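Local atomic coordinates of V-type ATP synthase alpha chain (Nanoarchaeum equitans Kin4-M, PDB entry 5BN3), a protein that is the A subunit (alpha chain) of an archaeal V-type ATP synthase, built round a P-loop nucleotide-binding domain that holds adenosine-5'-diphosphate. Residues G217-P222 against A400-D405; T68-P73 against K177-W182; Q46-T51 against P290-E295. One frame throughout, in Å; residues are numbered along the deposited sequence.

Contact 1: residues G217-P222 against A400-D405; sequences GSAAVP and ALWALD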
loop_
_atom_site.group_PDB
_atom_site.type_symbol
_atom_site.label_atom_id
_atom_site.label_comp_id
_atom_site.label_asym_id
_atom_site.label_seq_id
_atom_site.Cartn_x
_atom_site.Cartn_y
_atom_site.Cartn_z
ATOM N N GLY A 217 6.238 -24.744 27.532
ATOM C CA GLY A 217 6.302 -23.464 26.849
ATOM C C GLY A 217 5.685 -23.518 25.463
ATOM O O GLY A 217 5.033 -24.497 25.098
ATOM N N SER A 218 5.879 -22.456 24.690
ATOM C CA SER A 218 5.380 -22.411 23.324
ATOM C C SER A 218 6.319 -21.608 22.437
ATOM O O SER A 218 7.033 -20.729 22.920
ATOM C CB SER A 218 3.970 -21.818 23.280
ATOM O OG SER A 218 3.933 -20.543 23.894
ATOM N N ALA A 219 6.314 -21.916 21.143
ATOM C CA ALA A 219 7.153 -21.213 20.179
ATOM C C ALA A 219 6.453 -21.086 18.837
ATOM O O ALA A 219 5.625 -21.926 18.476
ATOM C CB ALA A 219 8.480 -21.929 20.005
ATOM N N ALA A 220 6.798 -20.037 18.099
ATOM C CA ALA A 220 6.298 -19.850 16.743
ATOM C C ALA A 220 7.417 -20.098 15.733
ATOM O O ALA A 220 8.564 -19.711 15.966
ATOM C CB ALA A 220 5.739 -18.452 16.576
ATOM N N VAL A 221 7.080 -20.740 14.615
ATOM C CA VAL A 221 8.043 -20.983 13.541
ATOM C C VAL A 221 7.522 -20.419 12.221
ATOM O O VAL A 221 6.968 -21.151 11.403
ATOM C CB VAL A 221 8.342 -22.492 13.359
ATOM C CG1 VAL A 221 9.534 -22.694 12.430
ATOM C CG2 VAL A 221 8.612 -23.158 14.696
ATOM N N PRO A 222 7.677 -19.102 12.017
ATOM C CA PRO A 222 7.255 -18.510 10.745
ATOM C C PRO A 222 8.379 -18.539 9.719
ATOM O O PRO A 222 9.557 -18.458 10.084
ATOM C CB PRO A 222 6.936 -17.064 11.127
ATOM C CG PRO A 222 7.881 -16.772 12.251
ATOM C CD PRO A 222 8.059 -18.076 13.005
ATOM N N ALA A 400 8.686 -17.991 22.471
ATOM C CA ALA A 400 9.869 -17.875 21.621
ATOM C C ALA A 400 9.535 -17.702 20.151
ATOM O O ALA A 400 8.502 -18.182 19.674
ATOM C CB ALA A 400 10.779 -19.078 21.798
ATOM N N LEU A 401 10.429 -17.021 19.439
ATOM C CA LEU A 401 10.350 -16.910 17.989
ATOM C C LEU A 401 11.484 -17.702 17.354
ATOM O O LEU A 401 12.658 -17.375 17.541
ATOM C CB LEU A 401 10.444 -15.442 17.556
ATOM C CG LEU A 401 10.688 -15.153 16.070
ATOM C CD1 LEU A 401 9.584 -15.759 15.232
ATOM C CD2 LEU A 401 10.798 -13.656 15.801
ATOM N N TRP A 402 11.137 -18.750 16.616
ATOM C CA TRP A 402 12.123 -19.491 15.837
ATOM C C TRP A 402 11.961 -19.104 14.369
ATOM O O TRP A 402 11.330 -19.817 13.588
ATOM C CB TRP A 402 11.947 -21.000 16.045
ATOM C CG TRP A 402 12.259 -21.439 17.457
ATOM C CD1 TRP A 402 13.015 -20.765 18.373
ATOM C CD2 TRP A 402 11.811 -22.640 18.112
ATOM N NE1 TRP A 402 13.073 -21.473 19.552
ATOM C CE2 TRP A 402 12.346 -22.622 19.419
ATOM C CE3 TRP A 402 11.019 -23.721 17.720
ATOM C CZ2 TRP A 402 12.107 -23.653 20.336
ATOM C CZ3 TRP A 402 10.786 -24.743 18.633
ATOM C CH2 TRP A 402 11.329 -24.699 19.926
ATOM N N ALA A 403 12.535 -17.960 14.004
ATOM C CA ALA A 403 12.313 -17.368 12.682
ATOM C C ALA A 403 13.163 -18.002 11.591
ATOM O O ALA A 403 14.388 -18.080 11.709
ATOM C CB ALA A 403 12.565 -15.874 12.727
ATOM N N LEU A 404 12.513 -18.426 10.512
ATOM C CA LEU A 404 13.231 -19.016 9.390
ATOM C C LEU A 404 13.537 -17.958 8.329
ATOM O O LEU A 404 12.736 -17.054 8.089
ATOM C CB LEU A 404 12.446 -20.189 8.801
ATOM C CG LEU A 404 12.256 -21.346 9.785
ATOM C CD1 LEU A 404 11.472 -22.484 9.157
ATOM C CD2 LEU A 404 13.605 -21.848 10.272
ATOM N N ASP A 405 14.703 -18.075 7.703
ATOM C CA ASP A 405 15.226 -16.999 6.868
ATOM C C ASP A 405 15.468 -17.422 5.418
ATOM O O ASP A 405 16.146 -18.418 5.157
ATOM C CB ASP A 405 16.514 -16.463 7.497
ATOM C CG ASP A 405 17.007 -15.204 6.832
ATOM O OD1 ASP A 405 16.456 -14.119 7.117
ATOM O OD2 ASP A 405 17.958 -15.297 6.032
#

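Contact 2: residues T68-P73 against K177-W182; sequences TIELGP and KLYHEW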
loop_
_atom_site.group_PDB
_atom_site.type_symbol
_atom_site.label_atom_id
_atom_site.label_comp_id
_atom_site.label_asym_id
_atom_site.label_seq_id
_atom_site.Cartn_x
_atom_site.Cartn_y
_atom_site.Cartn_z
ATOM N N THR A 68 -17.074 -33.407 20.003
ATOM C CA THR A 68 -16.254 -34.110 20.988
ATOM C C THR A 68 -15.202 -35.025 20.367
ATOM O O THR A 68 -15.251 -35.335 19.176
ATOM C CB THR A 68 -17.119 -34.963 21.941
ATOM O OG1 THR A 68 -17.717 -36.040 21.210
ATOM C CG2 THR A 68 -18.211 -34.119 22.580
ATOM N N ILE A 69 -14.254 -35.451 21.198
ATOM C CA ILE A 69 -13.268 -36.453 20.814
ATOM C C ILE A 69 -13.246 -37.565 21.859
ATOM O O ILE A 69 -13.376 -37.303 23.059
ATOM C CB ILE A 69 -11.855 -35.836 20.671
ATOM C CG1 ILE A 69 -10.825 -36.908 20.310
ATOM C CG2 ILE A 69 -11.439 -35.133 21.953
ATOM C CD1 ILE A 69 -11.107 -37.603 18.997
ATOM N N GLU A 70 -13.113 -38.807 21.402
ATOM C CA GLU A 70 -12.977 -39.937 22.314
ATOM C C GLU A 70 -11.547 -40.013 22.832
ATOM O O GLU A 70 -10.596 -40.083 22.050
ATOM C CB GLU A 70 -13.352 -41.247 21.615
ATOM C CG GLU A 70 -14.840 -41.397 21.321
ATOM C CD GLU A 70 -15.149 -42.633 20.496
ATOM O OE1 GLU A 70 -14.213 -43.404 20.194
ATOM O OE2 GLU A 70 -16.330 -42.832 20.142
ATOM N N LEU A 71 -11.399 -39.996 24.153
ATOM C CA LEU A 71 -10.084 -40.043 24.780
ATOM C C LEU A 71 -9.877 -41.372 25.501
ATOM O O LEU A 71 -10.532 -41.645 26.506
ATOM C CB LEU A 71 -9.934 -38.888 25.769
ATOM C CG LEU A 71 -10.130 -37.487 25.183
ATOM C CD1 LEU A 71 -10.226 -36.443 26.285
ATOM C CD2 LEU A 71 -8.991 -37.158 24.238
ATOM N N GLY A 72 -8.961 -42.188 24.987
ATOM C CA GLY A 72 -8.646 -43.472 25.589
ATOM C C GLY A 72 -7.641 -44.238 24.751
ATOM O O GLY A 72 -7.055 -43.677 23.822
ATOM N N PRO A 73 -7.426 -45.521 25.080
ATOM C CA PRO A 73 -6.526 -46.379 24.302
ATOM C C PRO A 73 -7.002 -46.513 22.859
ATOM O O PRO A 73 -8.199 -46.697 22.626
ATOM C CB PRO A 73 -6.634 -47.732 25.013
ATOM C CG PRO A 73 -7.030 -47.390 26.412
ATOM C CD PRO A 73 -7.945 -46.206 26.277
ATOM N N LYS A 177 -15.808 -46.348 31.628
ATOM C CA LYS A 177 -15.168 -47.028 30.506
ATOM C C LYS A 177 -13.668 -46.772 30.486
ATOM O O LYS A 177 -13.141 -46.073 31.350
ATOM C CB LYS A 177 -15.783 -46.585 29.174
ATOM C CG LYS A 177 -17.021 -47.359 28.757
ATOM C CD LYS A 177 -18.229 -47.021 29.615
ATOM C CE LYS A 177 -19.436 -47.858 29.211
ATOM N NZ LYS A 177 -19.740 -47.758 27.755
ATOM N N LEU A 178 -12.988 -47.349 29.500
ATOM C CA LEU A 178 -11.571 -47.087 29.281
ATOM C C LEU A 178 -11.392 -45.748 28.574
ATOM O O LEU A 178 -10.274 -45.246 28.442
ATOM C CB LEU A 178 -10.936 -48.207 28.453
ATOM C CG LEU A 178 -10.703 -49.544 29.161
ATOM C CD1 LEU A 178 -10.227 -50.605 28.186
ATOM C CD2 LEU A 178 -9.692 -49.370 30.272
ATOM N N TYR A 179 -12.508 -45.174 28.127
ATOM C CA TYR A 179 -12.490 -43.897 27.423
ATOM C C TYR A 179 -13.610 -42.981 27.901
ATOM O O TYR A 179 -14.600 -43.442 28.473
ATOM C CB TYR A 179 -12.646 -44.121 25.917
ATOM C CG TYR A 179 -14.079 -44.310 25.461
ATOM C CD1 TYR A 179 -14.706 -45.544 25.566
ATOM C CD2 TYR A 179 -14.797 -43.257 24.911
ATOM C CE1 TYR A 179 -16.007 -45.720 25.144
ATOM C CE2 TYR A 179 -16.097 -43.424 24.491
ATOM C CZ TYR A 179 -16.697 -44.656 24.608
ATOM O OH TYR A 179 -17.993 -44.826 24.186
ATOM N N HIS A 180 -13.452 -41.684 27.654
ATOM C CA HIS A 180 -14.549 -40.738 27.835
ATOM C C HIS A 180 -14.524 -39.677 26.741
ATOM O O HIS A 180 -13.499 -39.469 26.088
ATOM C CB HIS A 180 -14.529 -40.099 29.230
ATOM C CG HIS A 180 -13.412 -39.123 29.446
ATOM N ND1 HIS A 180 -12.140 -39.513 29.797
ATOM C CD2 HIS A 180 -13.390 -37.769 29.386
ATOM C CE1 HIS A 180 -11.375 -38.443 29.931
ATOM N NE2 HIS A 180 -12.108 -37.374 29.688
ATOM N N GLU A 181 -15.663 -39.026 26.527
ATOM C CA GLU A 181 -15.775 -38.000 25.499
ATOM C C GLU A 181 -15.559 -36.618 26.097
ATOM O O GLU A 181 -15.917 -36.370 27.250
ATOM C CB GLU A 181 -17.148 -38.067 24.825
ATOM C CG GLU A 181 -17.384 -39.325 24.008
ATOM C CD GLU A 181 -18.724 -39.307 23.296
ATOM O OE1 GLU A 181 -19.670 -38.693 23.833
ATOM O OE2 GLU A 181 -18.829 -39.896 22.200
ATOM N N TRP A 182 -14.976 -35.717 25.313
ATOM C CA TRP A 182 -14.743 -34.355 25.774
ATOM C C TRP A 182 -14.900 -33.343 24.642
ATOM O O TRP A 182 -14.399 -33.561 23.538
ATOM C CB TRP A 182 -13.350 -34.235 26.397
ATOM C CG TRP A 182 -13.142 -32.937 27.094
ATOM C CD1 TRP A 182 -12.589 -31.805 26.573
ATOM C CD2 TRP A 182 -13.496 -32.629 28.445
ATOM N NE1 TRP A 182 -12.573 -30.810 27.520
ATOM C CE2 TRP A 182 -13.126 -31.291 28.679
ATOM C CE3 TRP A 182 -14.090 -33.355 29.480
ATOM C CZ2 TRP A 182 -13.329 -30.665 29.908
ATOM C CZ3 TRP A 182 -14.293 -32.735 30.696
ATOM C CH2 TRP A 182 -13.913 -31.403 30.902
HETATM O O HOH W 1 -17.013 -38.114 19.841
#

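Contact 3: residues Q46-T51 against P290-E295; sequences QVYEDT and PIAARE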
loop_
_atom_site.group_PDB
_atom_site.type_symbol
_atom_site.label_atom_id
_atom_site.label_comp_id
_atom_site.label_asym_id
_atom_site.label_seq_id
_atom_site.Cartn_x
_atom_site.Cartn_y
_atom_site.Cartn_z
ATOM N N GLN A 46 -21.383 -24.140 10.193
ATOM C CA GLN A 46 -20.193 -24.465 9.415
ATOM C C GLN A 46 -20.099 -25.979 9.228
ATOM O O GLN A 46 -20.157 -26.751 10.191
ATOM C CB GLN A 46 -18.913 -23.855 10.010
ATOM C CG GLN A 46 -18.436 -24.426 11.339
ATOM C CD GLN A 46 -17.217 -23.686 11.864
ATOM O OE1 GLN A 46 -17.104 -22.470 11.709
ATOM N NE2 GLN A 46 -16.298 -24.419 12.483
ATOM N N VAL A 47 -19.994 -26.390 7.969
ATOM C CA VAL A 47 -20.028 -27.799 7.605
ATOM C C VAL A 47 -18.613 -28.335 7.429
ATOM O O VAL A 47 -17.791 -27.721 6.746
ATOM C CB VAL A 47 -20.837 -28.003 6.310
ATOM C CG1 VAL A 47 -20.934 -29.477 5.962
ATOM C CG2 VAL A 47 -22.224 -27.414 6.473
ATOM N N TYR A 48 -18.334 -29.478 8.049
ATOM C CA TYR A 48 -16.999 -30.068 8.021
ATOM C C TYR A 48 -16.832 -31.058 6.873
ATOM O O TYR A 48 -16.004 -31.969 6.933
ATOM C CB TYR A 48 -16.684 -30.728 9.363
ATOM C CG TYR A 48 -16.684 -29.746 10.506
ATOM C CD1 TYR A 48 -15.585 -28.935 10.745
ATOM C CD2 TYR A 48 -17.788 -29.615 11.335
ATOM C CE1 TYR A 48 -15.582 -28.027 11.782
ATOM C CE2 TYR A 48 -17.795 -28.711 12.375
ATOM C CZ TYR A 48 -16.690 -27.919 12.593
ATOM O OH TYR A 48 -16.690 -27.016 13.627
ATOM N N GLU A 49 -17.626 -30.865 5.828
ATOM C CA GLU A 49 -17.531 -31.673 4.621
ATOM C C GLU A 49 -17.879 -30.806 3.420
ATOM O O GLU A 49 -18.370 -29.688 3.583
ATOM C CB GLU A 49 -18.455 -32.892 4.710
ATOM C CG GLU A 49 -17.715 -34.209 4.912
ATOM C CD GLU A 49 -18.294 -35.054 6.031
ATOM O OE1 GLU A 49 -19.224 -34.584 6.722
ATOM O OE2 GLU A 49 -17.817 -36.192 6.222
ATOM N N ASP A 50 -17.618 -31.311 2.219
ATOM C CA ASP A 50 -17.916 -30.548 1.011
ATOM C C ASP A 50 -19.421 -30.356 0.851
ATOM O O ASP A 50 -20.204 -31.283 1.067
ATOM C CB ASP A 50 -17.332 -31.229 -0.225
ATOM C CG ASP A 50 -17.511 -30.400 -1.483
ATOM O OD1 ASP A 50 -17.587 -29.156 -1.381
ATOM O OD2 ASP A 50 -17.572 -30.996 -2.579
ATOM N N THR A 51 -19.816 -29.146 0.475
ATOM C CA THR A 51 -21.228 -28.789 0.398
ATOM C C THR A 51 -21.744 -28.694 -1.036
ATOM O O THR A 51 -22.900 -28.334 -1.257
ATOM C CB THR A 51 -21.514 -27.463 1.124
ATOM O OG1 THR A 51 -20.730 -26.414 0.542
ATOM C CG2 THR A 51 -21.181 -27.583 2.603
ATOM N N PRO A 290 -11.852 -30.694 3.752
ATOM C CA PRO A 290 -12.747 -29.566 4.060
ATOM C C PRO A 290 -12.099 -28.476 4.922
ATOM O O PRO A 290 -11.464 -28.782 5.934
ATOM C CB PRO A 290 -13.899 -30.230 4.820
ATOM C CG PRO A 290 -13.927 -31.625 4.292
ATOM C CD PRO A 290 -12.488 -31.990 4.062
ATOM N N ILE A 291 -12.268 -27.220 4.514
ATOM C CA ILE A 291 -11.570 -26.097 5.140
ATOM C C ILE A 291 -11.926 -25.898 6.615
ATOM O O ILE A 291 -11.054 -25.604 7.431
ATOM C CB ILE A 291 -11.757 -24.777 4.321
ATOM C CG1 ILE A 291 -10.788 -23.692 4.798
ATOM C CG2 ILE A 291 -13.206 -24.281 4.366
ATOM C CD1 ILE A 291 -10.734 -22.479 3.894
ATOM N N ALA A 292 -13.197 -26.083 6.960
ATOM C CA ALA A 292 -13.649 -25.883 8.336
ATOM C C ALA A 292 -13.071 -26.922 9.295
ATOM O O ALA A 292 -12.977 -26.684 10.501
ATOM C CB ALA A 292 -15.164 -25.886 8.397
ATOM N N ALA A 293 -12.687 -28.073 8.758
ATOM C CA ALA A 293 -12.117 -29.136 9.576
ATOM C C ALA A 293 -10.695 -28.806 10.037
ATOM O O ALA A 293 -10.143 -29.496 10.895
ATOM C CB ALA A 293 -12.143 -30.447 8.824
ATOM N N ARG A 294 -10.103 -27.761 9.459
ATOM C CA ARG A 294 -8.805 -27.268 9.920
ATOM C C ARG A 294 -8.919 -26.723 11.333
ATOM O O ARG A 294 -8.042 -26.948 12.167
ATOM C CB ARG A 294 -8.282 -26.158 9.003
ATOM C CG ARG A 294 -7.924 -26.602 7.602
ATOM C CD ARG A 294 -7.370 -25.440 6.800
ATOM N NE ARG A 294 -7.311 -25.749 5.374
ATOM C CZ ARG A 294 -7.030 -24.860 4.429
ATOM N NH1 ARG A 294 -6.779 -23.600 4.758
ATOM N NH2 ARG A 294 -7.002 -25.232 3.160
ATOM N N GLU A 295 -9.993 -25.985 11.595
ATOM C CA GLU A 295 -10.234 -25.465 12.935
ATOM C C GLU A 295 -10.438 -26.621 13.900
ATOM O O GLU A 295 -9.899 -26.622 15.006
ATOM C CB GLU A 295 -11.450 -24.534 12.959
ATOM C CG GLU A 295 -11.841 -24.104 14.363
ATOM C CD GLU A 295 -12.739 -22.886 14.386
ATOM O OE1 GLU A 295 -13.934 -23.011 14.043
ATOM O OE2 GLU A 295 -12.249 -21.801 14.764
HETATM O O HOH W 2 -15.449 -27.064 5.383
#

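Contact 1: residues G217-P222 against A400-D405
The carbonyl of Ala220 accepts the shortest hydrogen bond of the contact, from Trp402 N at 2.8 Å to Ala220 O, and the donor sits almost straight out from the oxygen (C=O...N 177°). This is the edge of the nucleotide-binding domain's central sheet, where strand 218-222 leads into the P-loop that binds ADP. One edge of that strand pairs in parallel with strand 370-379, through Ala219 and Val221. Its other edge, through Ala220 and Pro222, takes the segment 400-405, which runs in roughly the same direction. Ala220 uses both backbone groups: besides the bond to Trp402, its N donates to Ala400 O over 3.0 Å. Further along, Leu404 N reaches Pro222 O, also at 3.0 Å, so the pairing continues beyond the single bridge of Ala220 with Leu401 as far as the strand's last residue.

Side chains pack around this seam. Leu401 CD1 lies 3.6 Å from Pro222 CD, and the two side chains meet at about a right angle. Val221 parts its methyls: CG1, anti to the backbone N (chi1 -169°), meets Leu404 CD1 at 3.8 Å, whereas CG2 comes to the rim of the Trp402 indole, near the ring plane. Leu404 also touches Ser227 and Lys229 of the ADP pocket, which brings this packing up to the P-loop. The indole itself is held at NE1 by the carbonyl of Phe211, and the methyl of Ala219 makes a CH-pi contact over one of its faces: CB stands 3.7 Å from the centroid of the Trp402 six-membered ring, 4° off its normal.

Contact 2: residues T68-P73 against K177-W182
Glu70 passes obliquely by the ring of Tyr179, which its CB, CG and CD all approach. Its CB starts 4.1 Å from Tyr179 CD2. CG, set beside the backbone N and anti to the carbonyl carbon (chi1 -71°), comes within 4.0 Å of Tyr179 CE2. CD stays near the same atom, CE2, and the carboxylate plane is turned 47° from the ring. At the tip the two oxygens find partners elsewhere: OE1 takes the backbone N of Leu108, and OE2 forms a salt bridge with Arg110. That bridge probably eases the nearness of Glu181, whose OE2 is 4.4 Å from Glu70 OE2 on the same face.

Glu70 and Glu181 are a non-hydrogen-bonded pair of a two-stranded antiparallel sheet, strand 68-71 against strand 180-183. Between these strands in sequence lie the two four-stranded antiparallel sheets, from 114-118 to 174-176. Hydrogen-bonded pairs flank the two glutamates: Ile69 with Trp182, and Leu71 with His180, each pair joined by two backbone bonds. The shortest of the four runs from Leu71 N to His180 O at 2.9 Å.

The face bearing Ile69, Leu71, His180 and Trp182 turns toward helix 293-309 of the nucleotide-binding domain, which Ile69, Leu71 and Trp182 all touch. Here Leu71 CD1 packs 3.8 Å from Trp182 CB and also lies near the His180 imidazole. Arg188 bonds to His180 NE2 and makes a cation-pi contact with the Trp182 indole, whose NE1 donates to Lys186 O. Past the ladder, Pro73 CD closes to 3.3 Å on Leu178 O, while a water bound to Thr68 OG1 at 2.6 Å reaches Glu181 OE2 only weakly.

Contact 3: residues Q46-T51 against P290-E295
Gln46 CG is wedged between its backbone N and carbonyl carbon (chi1 69°), with the chain extended beyond; Glu295 CG is anti to its own backbone N (chi1 173°), and the two side chains meet at about a right angle. Their flat ends are nearly coplanar, and Gln46 NE2 donates to Glu295 OE1 over 3.2 Å, almost in line with that oxygen's C-O bond. The contact joins the N-terminal beta-barrel domain, at the end of strand 42-47, to the nucleotide-binding domain, where a type I turn from Pro290 to Ala293 leads into helix 293-309.

The side-chain nitrogen NE2 of Gln46 has a second acceptor, Tyr48 OH at 2.9 Å, and that hydroxyl is bonded in turn to Glu34. NE2 thus links phenol and carboxylate, and Glu295 OE1 is also held by a salt bridge to Arg185. The Tyr48 ring presents its edge to the turn, with CE1 3.2 Å from Ala292 O. The Ala292 methyl touches strand and ring alike, lying 3.6 Å from Val47 O and 3.9 Å from Tyr48 CD1. Pro290 CG packs on the backbone of Tyr48 and Glu49. Away from this interface, Ile291 and Arg294 meet the neighbouring NEQ263 chain. Between barrel and turn, a water donates to Val47 O at 2.8 Å and accepts from Ala292 N.

How the contacts relate
All three contacts are largely buried, but they differ in depth. The centre of contact 1 lies about 12 Å from the centre of the chain, inside the nucleotide-binding domain and close to ADP; it relies on backbone hydrogen bonds between segments running in roughly the same direction, with apolar packing. The centres of contacts 2 and 3 lie about 21 and 22 Å out; both have some exposed residues and bring in carboxylates and a water each, contact 3 also a side-chain amide. Both meet helix 293-309: contact 3 at its first turn, contact 2 farther along. Contact 2 is a regular antiparallel ladder, whereas contact 3 joins two domains. Arg185, the salt-bridge partner in contact 3, follows strand 180-183 of contact 2.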